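Local coordinates for protein glycosyl hydrolase, BNR repeat (Ralstonia eutropha, PDB 3B7F) that is of unproven function but folds as a seven-bladed beta-propeller with BNR repeats and may be a glycosyl hydrolase related to the non-viral sialidases, at residues 39-47 with 349-357; 193-202 with 230-239. All blocks are in the same frame, centred on the assembly; numbering follows the deposited sequence.

Interaction 1 of 2, residues 39-47 with 349-357. With EDO (1,2-ethanediol), chain P; EDO (1,2-ethanediol), chain I.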
loop_
_atom_site.group_PDB
_atom_site.type_symbol
_atom_site.label_atom_id
_atom_site.label_comp_id
_atom_site.label_asym_id
_atom_site.label_seq_id
_atom_site.Cartn_x
_atom_site.Cartn_y
_atom_site.Cartn_z
ATOM N N ASP A 39 -17.297 -16.879 3.202
ATOM C CA ASP A 39 -17.892 -18.031 2.528
ATOM C C ASP A 39 -17.628 -17.792 1.009
ATOM O O ASP A 39 -17.177 -16.699 0.618
ATOM C CB ASP A 39 -19.392 -18.198 2.879
ATOM C CG ASP A 39 -20.249 -16.999 2.513
ATOM O OD1 ASP A 39 -19.750 -15.944 2.062
ATOM O OD2 ASP A 39 -21.464 -17.102 2.732
ATOM N N PRO A 40 -17.882 -18.792 0.150
ATOM C CA PRO A 40 -17.598 -18.576 -1.279
ATOM C C PRO A 40 -18.364 -17.412 -1.942
ATOM O O PRO A 40 -17.850 -16.775 -2.862
ATOM C CB PRO A 40 -18.007 -19.906 -1.914
ATOM C CG PRO A 40 -17.998 -20.888 -0.775
ATOM C CD PRO A 40 -18.424 -20.139 0.407
ATOM N N ALA A 41 -19.581 -17.163 -1.475
ATOM C CA ALA A 41 -20.420 -16.089 -1.949
ATOM C C ALA A 41 -20.021 -14.715 -1.403
ATOM O O ALA A 41 -20.617 -13.753 -1.809
ATOM C CB ALA A 41 -21.902 -16.380 -1.595
ATOM N N ARG A 42 -19.044 -14.626 -0.490
ATOM C CA ARG A 42 -18.588 -13.375 0.124
ATOM C C ARG A 42 -19.705 -12.614 0.810
ATOM O O ARG A 42 -19.731 -11.360 0.755
ATOM C CB ARG A 42 -17.863 -12.460 -0.881
ATOM C CG ARG A 42 -16.583 -13.059 -1.454
ATOM C CD ARG A 42 -15.982 -12.152 -2.504
ATOM N NE ARG A 42 -16.810 -12.128 -3.703
ATOM C CZ ARG A 42 -16.741 -11.248 -4.711
ATOM N NH1 ARG A 42 -15.910 -10.245 -4.679
ATOM N NH2 ARG A 42 -17.564 -11.376 -5.761
ATOM N N ARG A 43 -20.624 -13.348 1.456
ATOM C CA ARG A 43 -21.728 -12.681 2.171
ATOM C C ARG A 43 -21.589 -12.744 3.703
ATOM O O ARG A 43 -21.869 -11.748 4.353
ATOM C CB ARG A 43 -23.111 -13.115 1.669
ATOM C CG ARG A 43 -23.878 -14.171 2.414
ATOM C CD ARG A 43 -25.367 -13.889 2.205
ATOM N NE ARG A 43 -25.809 -12.698 2.953
ATOM C CZ ARG A 43 -26.433 -12.684 4.141
ATOM N NH1 ARG A 43 -26.765 -13.807 4.798
ATOM N NH2 ARG A 43 -26.763 -11.513 4.684
ATOM N N THR A 44 -21.158 -13.874 4.257
ATOM C CA THR A 44 -20.901 -13.983 5.697
ATOM C C THR A 44 -19.381 -14.092 5.905
ATOM O O THR A 44 -18.688 -14.704 5.087
ATOM C CB THR A 44 -21.645 -15.177 6.346
ATOM O OG1 THR A 44 -21.165 -16.391 5.769
ATOM C CG2 THR A 44 -23.154 -15.053 6.128
ATOM N N TRP A 45 -18.885 -13.484 6.992
ATOM C CA TRP A 45 -17.468 -13.452 7.346
ATOM C C TRP A 45 -17.193 -13.915 8.783
ATOM O O TRP A 45 -17.978 -13.680 9.678
ATOM C CB TRP A 45 -16.901 -12.041 7.165
ATOM C CG TRP A 45 -16.902 -11.570 5.733
ATOM C CD1 TRP A 45 -17.960 -11.088 5.050
ATOM C CD2 TRP A 45 -15.787 -11.518 4.829
ATOM N NE1 TRP A 45 -17.592 -10.744 3.785
ATOM C CE2 TRP A 45 -16.264 -11.000 3.613
ATOM C CE3 TRP A 45 -14.439 -11.863 4.928
ATOM C CZ2 TRP A 45 -15.450 -10.825 2.499
ATOM C CZ3 TRP A 45 -13.624 -11.692 3.811
ATOM C CH2 TRP A 45 -14.127 -11.167 2.617
ATOM N N GLU A 46 -16.037 -14.537 8.974
ATOM C CA GLU A 46 -15.602 -15.077 10.242
ATOM C C GLU A 46 -14.336 -14.353 10.647
ATOM O O GLU A 46 -13.418 -14.267 9.867
ATOM C CB GLU A 46 -15.341 -16.569 10.047
ATOM C CG GLU A 46 -14.902 -17.369 11.253
ATOM C CD GLU A 46 -14.795 -18.875 10.928
ATOM O OE1 GLU A 46 -15.825 -19.485 10.522
ATOM O OE2 GLU A 46 -13.684 -19.440 11.092
ATOM N N LEU A 47 -14.308 -13.826 11.870
ATOM C CA LEU A 47 -13.161 -13.122 12.412
ATOM C C LEU A 47 -12.290 -14.041 13.283
ATOM O O LEU A 47 -12.795 -14.654 14.211
ATOM C CB LEU A 47 -13.641 -11.943 13.269
ATOM C CG LEU A 47 -12.607 -10.932 13.781
ATOM C CD1 LEU A 47 -11.934 -10.210 12.579
ATOM C CD2 LEU A 47 -13.259 -9.963 14.710
ATOM N N ASP A 349 -10.194 -7.857 -4.095
ATOM C CA ASP A 349 -10.008 -9.270 -4.451
ATOM C C ASP A 349 -9.976 -9.404 -6.002
ATOM O O ASP A 349 -10.044 -8.395 -6.703
ATOM C CB ASP A 349 -11.044 -10.163 -3.758
ATOM C CG ASP A 349 -12.466 -9.945 -4.240
ATOM O OD1 ASP A 349 -12.694 -9.772 -5.455
ATOM O OD2 ASP A 349 -13.375 -9.978 -3.376
ATOM N N ALA A 350 -9.856 -10.640 -6.511
ATOM C CA ALA A 350 -9.817 -10.925 -7.947
ATOM C C ALA A 350 -11.026 -11.756 -8.375
ATOM O O ALA A 350 -10.972 -12.453 -9.378
ATOM C CB ALA A 350 -8.493 -11.637 -8.325
ATOM N N HIS A 351 -12.124 -11.685 -7.611
ATOM C CA HIS A 351 -13.358 -12.386 -7.970
ATOM C C HIS A 351 -14.072 -11.617 -9.056
ATOM O O HIS A 351 -13.638 -10.532 -9.439
ATOM C CB HIS A 351 -14.262 -12.560 -6.744
ATOM C CG HIS A 351 -13.835 -13.658 -5.829
ATOM N ND1 HIS A 351 -12.514 -13.882 -5.504
ATOM C CD2 HIS A 351 -14.558 -14.557 -5.124
ATOM C CE1 HIS A 351 -12.441 -14.902 -4.666
ATOM N NE2 HIS A 351 -13.670 -15.320 -4.409
ATOM N N ALA A 352 -15.146 -12.203 -9.567
ATOM C CA ALA A 352 -16.008 -11.589 -10.567
ATOM C C ALA A 352 -17.415 -11.532 -9.976
ATOM O O ALA A 352 -18.014 -12.582 -9.745
ATOM C CB ALA A 352 -16.000 -12.392 -11.859
ATOM N N PRO A 353 -17.924 -10.325 -9.635
ATOM C CA PRO A 353 -17.325 -9.006 -9.694
ATOM C C PRO A 353 -16.275 -8.819 -8.614
ATOM O O PRO A 353 -16.282 -9.508 -7.615
ATOM C CB PRO A 353 -18.489 -8.057 -9.437
ATOM C CG PRO A 353 -19.559 -8.822 -8.978
ATOM C CD PRO A 353 -19.287 -10.271 -9.108
ATOM N N VAL A 354 -15.371 -7.889 -8.840
ATOM C CA VAL A 354 -14.326 -7.582 -7.907
ATOM C C VAL A 354 -14.921 -6.953 -6.645
ATOM O O VAL A 354 -15.797 -6.096 -6.717
ATOM C CB VAL A 354 -13.260 -6.658 -8.548
ATOM C CG1 VAL A 354 -12.409 -6.001 -7.472
ATOM C CG2 VAL A 354 -12.431 -7.461 -9.494
ATOM N N GLY A 355 -14.474 -7.465 -5.510
ATOM C CA GLY A 355 -14.829 -6.992 -4.209
ATOM C C GLY A 355 -13.761 -6.025 -3.753
ATOM O O GLY A 355 -12.596 -6.143 -4.162
ATOM N N VAL A 356 -14.180 -5.039 -2.958
ATOM C CA VAL A 356 -13.324 -3.956 -2.469
ATOM C C VAL A 356 -13.532 -3.832 -0.944
ATOM O O VAL A 356 -14.628 -4.039 -0.407
ATOM C CB VAL A 356 -13.623 -2.627 -3.201
ATOM C CG1 VAL A 356 -12.590 -1.551 -2.819
ATOM C CG2 VAL A 356 -13.645 -2.826 -4.715
ATOM N N TYR A 357 -12.465 -3.520 -0.242
ATOM C CA TYR A 357 -12.502 -3.536 1.213
ATOM C C TYR A 357 -11.706 -2.409 1.762
ATOM O O TYR A 357 -10.720 -2.018 1.169
ATOM C CB TYR A 357 -11.840 -4.845 1.708
ATOM C CG TYR A 357 -12.374 -6.095 1.039
ATOM C CD1 TYR A 357 -13.479 -6.767 1.561
ATOM C CD2 TYR A 357 -11.813 -6.581 -0.154
ATOM C CE1 TYR A 357 -14.013 -7.901 0.918
ATOM C CE2 TYR A 357 -12.347 -7.690 -0.786
ATOM C CZ TYR A 357 -13.436 -8.363 -0.232
ATOM O OH TYR A 357 -13.974 -9.490 -0.849
HETATM C C1 EDO P . -17.040 -19.089 6.618
HETATM O O1 EDO P . -16.146 -18.001 6.878
HETATM C C2 EDO P . -18.452 -18.731 7.075
HETATM O O2 EDO P . -18.705 -17.326 6.909
HETATM C C1 EDO I . -10.145 -17.268 9.756
HETATM O O1 EDO I . -11.155 -17.148 10.767
HETATM C C2 EDO I . -10.088 -18.698 9.209
HETATM O O2 EDO I . -11.405 -19.238 8.989
#
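At a seam of the seven-bladed beta-propeller, between the blade built from both chain ends and the blade before it, Arg42 reaches from the turn joining strands 32-38 and 45-51 into the loop 349-355, which links strands 346-348 and 356-359. A bend at chi3 (-70°) in an otherwise extended side chain brings the guanidinium to that loop end-on. Both terminal nitrogens converge on one carbonyl oxygen: Arg42 NH2 lies 2.9 Å and Arg42 NH1 3.0 Å from Pro353 O, which sits near the guanidinium plane and receives both in its own carbonyl plane. Arg42 NH1 also forms a salt bridge at 2.9 Å to Asp349 OD2, whose syn lone pair receives it; the oxygen is tilted from the guanidinium plane, and the two flat groups are turned 57° apart. His351 lays its CB over the centre of one guanidinium face, 3.5 Å from Arg42 CZ, while its NE2 is bound to Gly21 O. The carboxylate is itself held from within its own segment. Tyr357 OH donates to Asp349 OD2 from the anti side at 2.6 Å, and the amides of His351 and Gly355 meet Asp349 OD1 from opposite faces, the former closing an Asx turn. Beside the arginine, Trp45 CZ2 packs 3.6 Å from Tyr357 CE1, the ring planes inclined at 76°. With four donors shared between its two oxygens, buried Asp349 is probably stabilised as the anion that balances Arg42.

Interaction 2 of 2, residues 193-202 with 230-239. With EDO (1,2-ethanediol), chain R.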
loop_
_atom_site.group_PDB
_atom_site.type_symbol
_atom_site.label_atom_id
_atom_site.label_comp_id
_atom_site.label_asym_id
_atom_site.label_seq_id
_atom_site.Cartn_x
_atom_site.Cartn_y
_atom_site.Cartn_z
ATOM N N TYR A 193 10.002 -0.062 -8.963
ATOM C CA TYR A 193 9.531 1.260 -8.596
ATOM C C TYR A 193 9.422 1.285 -7.070
ATOM O O TYR A 193 9.158 0.253 -6.450
ATOM C CB TYR A 193 8.157 1.630 -9.181
ATOM C CG TYR A 193 8.030 1.740 -10.693
ATOM C CD1 TYR A 193 8.498 2.861 -11.395
ATOM C CD2 TYR A 193 7.353 0.757 -11.412
ATOM C CE1 TYR A 193 8.329 2.958 -12.784
ATOM C CE2 TYR A 193 7.184 0.846 -12.768
ATOM C CZ TYR A 193 7.678 1.924 -13.451
ATOM O OH TYR A 193 7.450 1.929 -14.787
ATOM N N ILE A 194 9.658 2.449 -6.470
ATOM C CA ILE A 194 9.496 2.640 -5.020
ATOM C C ILE A 194 8.869 4.009 -4.790
ATOM O O ILE A 194 8.928 4.870 -5.653
ATOM C CB ILE A 194 10.818 2.482 -4.213
ATOM C CG1 ILE A 194 11.876 3.536 -4.623
ATOM C CG2 ILE A 194 11.370 1.025 -4.324
ATOM C CD1 ILE A 194 13.229 3.414 -3.855
ATOM N N GLY A 195 8.260 4.193 -3.628
ATOM C CA GLY A 195 7.636 5.465 -3.254
ATOM C C GLY A 195 8.206 5.864 -1.911
ATOM O O GLY A 195 8.480 5.024 -1.063
HETATM N N MSE A 196 8.424 7.147 -1.723
HETATM C CA MSE A 196 8.946 7.611 -0.474
HETATM C C MSE A 196 8.195 8.836 -0.013
HETATM O O MSE A 196 7.982 9.762 -0.781
HETATM C CB MSE A 196 10.410 7.960 -0.625
HETATM C CG MSE A 196 11.216 6.858 -1.156
HETATM SE SE MSE A 196 13.039 7.177 -0.749
HETATM C CE MSE A 196 13.254 8.949 -1.285
ATOM N N SER A 197 7.827 8.810 1.262
ATOM C CA SER A 197 7.151 9.891 1.916
ATOM C C SER A 197 8.143 10.467 2.936
ATOM O O SER A 197 8.307 9.886 3.986
ATOM C CB SER A 197 5.866 9.402 2.559
ATOM O OG SER A 197 4.951 9.023 1.534
ATOM N N SER A 198 8.864 11.549 2.633
ATOM C CA SER A 198 8.864 12.282 1.343
ATOM C C SER A 198 10.035 11.840 0.484
ATOM O O SER A 198 10.921 11.103 0.947
ATOM C CB SER A 198 8.903 13.788 1.582
ATOM O OG SER A 198 10.016 14.126 2.366
ATOM N N GLY A 199 9.995 12.253 -0.781
ATOM C CA GLY A 199 11.031 11.942 -1.766
ATOM C C GLY A 199 10.483 11.791 -3.164
ATOM O O GLY A 199 11.048 12.330 -4.102
ATOM N N GLY A 200 9.410 11.014 -3.315
ATOM C CA GLY A 200 8.800 10.776 -4.601
ATOM C C GLY A 200 8.812 9.329 -5.019
ATOM O O GLY A 200 9.074 8.426 -4.200
ATOM N N VAL A 201 8.493 9.136 -6.301
ATOM C CA VAL A 201 8.554 7.849 -6.957
ATOM C C VAL A 201 9.931 7.766 -7.601
ATOM O O VAL A 201 10.448 8.764 -8.138
ATOM C CB VAL A 201 7.476 7.633 -8.033
ATOM C CG1 VAL A 201 7.646 6.235 -8.716
ATOM C CG2 VAL A 201 6.106 7.799 -7.443
ATOM N N PHE A 202 10.533 6.580 -7.506
ATOM C CA PHE A 202 11.832 6.319 -8.053
ATOM C C PHE A 202 11.762 5.014 -8.784
ATOM O O PHE A 202 10.980 4.135 -8.413
ATOM C CB PHE A 202 12.883 6.265 -6.951
ATOM C CG PHE A 202 13.109 7.575 -6.277
ATOM C CD1 PHE A 202 12.304 7.974 -5.224
ATOM C CD2 PHE A 202 14.133 8.422 -6.693
ATOM C CE1 PHE A 202 12.500 9.192 -4.596
ATOM C CE2 PHE A 202 14.330 9.659 -6.053
ATOM C CZ PHE A 202 13.512 10.031 -4.997
ATOM N N PHE A 230 12.436 15.800 -7.433
ATOM C CA PHE A 230 12.124 14.953 -6.296
ATOM C C PHE A 230 11.815 15.833 -5.077
ATOM O O PHE A 230 12.033 17.054 -5.099
ATOM C CB PHE A 230 13.276 13.959 -6.033
ATOM C CG PHE A 230 14.606 14.615 -5.739
ATOM C CD1 PHE A 230 14.909 15.080 -4.451
ATOM C CD2 PHE A 230 15.574 14.745 -6.748
ATOM C CE1 PHE A 230 16.140 15.673 -4.174
ATOM C CE2 PHE A 230 16.802 15.339 -6.489
ATOM C CZ PHE A 230 17.085 15.814 -5.196
ATOM N N GLY A 231 11.368 15.181 -4.010
ATOM C CA GLY A 231 10.922 15.800 -2.767
ATOM C C GLY A 231 9.430 15.589 -2.528
ATOM O O GLY A 231 8.909 15.908 -1.449
ATOM N N HIS A 232 8.766 15.002 -3.519
ATOM C CA HIS A 232 7.303 14.770 -3.566
ATOM C C HIS A 232 6.805 13.804 -2.496
ATOM O O HIS A 232 7.591 13.059 -1.912
ATOM C CB HIS A 232 6.929 14.220 -4.946
ATOM C CG HIS A 232 7.341 15.110 -6.085
ATOM N ND1 HIS A 232 8.649 15.214 -6.510
ATOM C CD2 HIS A 232 6.627 15.963 -6.859
ATOM C CE1 HIS A 232 8.723 16.087 -7.494
ATOM N NE2 HIS A 232 7.510 16.561 -7.724
ATOM N N ASP A 233 5.492 13.813 -2.248
ATOM C CA ASP A 233 4.888 12.949 -1.223
ATOM C C ASP A 233 3.791 12.018 -1.784
ATOM O O ASP A 233 2.591 12.232 -1.549
ATOM C CB ASP A 233 4.364 13.796 -0.041
ATOM C CG ASP A 233 3.897 12.951 1.146
ATOM O OD1 ASP A 233 4.298 11.772 1.262
ATOM O OD2 ASP A 233 3.109 13.471 1.979
ATOM N N PRO A 234 4.209 10.982 -2.556
ATOM C CA PRO A 234 3.258 9.968 -2.952
ATOM C C PRO A 234 2.857 9.209 -1.719
ATOM O O PRO A 234 3.700 9.025 -0.828
ATOM C CB PRO A 234 4.067 9.043 -3.858
ATOM C CG PRO A 234 5.466 9.210 -3.428
ATOM C CD PRO A 234 5.538 10.695 -3.117
ATOM N N HIS A 235 1.580 8.824 -1.659
ATOM C CA HIS A 235 1.047 8.025 -0.562
ATOM C C HIS A 235 0.948 6.534 -0.909
ATOM O O HIS A 235 1.293 5.687 -0.113
ATOM C CB HIS A 235 -0.319 8.542 -0.095
ATOM C CG HIS A 235 -0.263 9.888 0.564
ATOM N ND1 HIS A 235 -1.381 10.668 0.755
ATOM C CD2 HIS A 235 0.783 10.607 1.040
ATOM C CE1 HIS A 235 -1.032 11.798 1.345
ATOM N NE2 HIS A 235 0.273 11.783 1.535
ATOM N N CYS A 236 0.446 6.231 -2.094
ATOM C CA CYS A 236 0.267 4.871 -2.513
ATOM C C CYS A 236 0.409 4.837 -4.011
ATOM O O CYS A 236 -0.230 5.629 -4.675
ATOM C CB CYS A 236 -1.118 4.403 -2.088
ATOM S SG CYS A 236 -1.365 2.623 -2.285
ATOM N N VAL A 237 1.297 3.981 -4.519
ATOM C CA VAL A 237 1.532 3.811 -5.951
ATOM C C VAL A 237 1.218 2.339 -6.297
ATOM O O VAL A 237 1.534 1.445 -5.509
ATOM C CB VAL A 237 3.000 4.204 -6.395
ATOM C CG1 VAL A 237 3.057 4.476 -7.903
ATOM C CG2 VAL A 237 3.531 5.426 -5.664
ATOM N N VAL A 238 0.600 2.102 -7.464
ATOM C CA VAL A 238 0.281 0.756 -7.973
ATOM C C VAL A 238 0.663 0.656 -9.473
ATOM O O VAL A 238 0.632 1.638 -10.199
ATOM C CB VAL A 238 -1.230 0.366 -7.746
ATOM C CG1 VAL A 238 -1.578 0.274 -6.236
ATOM C CG2 VAL A 238 -2.165 1.351 -8.393
ATOM N N GLN A 239 1.102 -0.522 -9.897
ATOM C CA GLN A 239 1.415 -0.821 -11.281
ATOM C C GLN A 239 0.374 -1.842 -11.663
ATOM O O GLN A 239 0.219 -2.838 -10.951
ATOM C CB GLN A 239 2.818 -1.410 -11.397
ATOM C CG GLN A 239 3.222 -1.831 -12.829
ATOM C CD GLN A 239 4.648 -2.316 -12.917
ATOM O OE1 GLN A 239 5.187 -2.858 -11.949
ATOM N NE2 GLN A 239 5.261 -2.152 -14.093
HETATM C C1 EDO R . 6.692 17.986 -11.121
HETATM O O1 EDO R . 7.179 18.407 -9.825
HETATM C C2 EDO R . 7.718 18.155 -12.227
HETATM O O2 EDO R . 7.034 18.257 -13.483
HETATM O O HOH W 1 10.049 16.912 0.683
#
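Two neighbouring propeller blades pack here through the hairpin 193-202, with its classic beta bulge at Gly199 and Gly200 opposite Met196, and the innermost strand 234-239 of the next blade. Strands 193-197 and 234-239 run at 155° to each other with axes 6.3 Å apart at closest, and Pro234, Val237 and Gln239 point from the second strand toward the hairpin. Pro234 turns CG and CD to the hairpin backbone, Pro234 CD standing 3.6 Å from Gly200 CA. Next along, Val201 and Val237 meet obliquely through their CG2 methyls, 3.9 Å apart. Farther on, the Gln239 amide stands nearly perpendicular (80°) to the Tyr193 ring and brings NE2 to the ring's edge; that nitrogen is bonded to Pro244 O. Toward the other end Phe202 CZ touches Phe230 CB at 4.1 Å, while the Phe230 ring turns away to an edge-to-face contact with Trp165. Backbone bonds tie the loops together: Gly231 N donates to Gly199 O, and Gly199 N to His232 O at 2.8 Å. Asp233, its CG anti to the backbone N (chi1 -172°), swings its carboxylate back to the hairpin, where Asp233 OD1 lies 2.8 Å from Ser197 OG; that hydroxyl also sits 2.7 Å from Pro234 O.

Overall arrangement
Both contacts join successive blades of the propeller, on opposite sides of the chain's centre: their own centres are about 30 Å apart, and their nearest atoms about 11 Å. Interaction 1 lies about 20 Å from the chain's centre and is partly buried; it joins the blade that begins with strand 346-348 to the one that combines strands 24-29, 32-38 and 45-51 with the C-terminal strand 385-391. The ring itself is closed within the latter sheet, where 385-391 pairs with 24-29. Interaction 2, whose residues fall between those of interaction 1 in sequence, lies about 11 Å from that centre and is buried. No active site is assigned, so neither contact can be tied to one. The ethanediols near both contacts probably came from the crystallisation liquor.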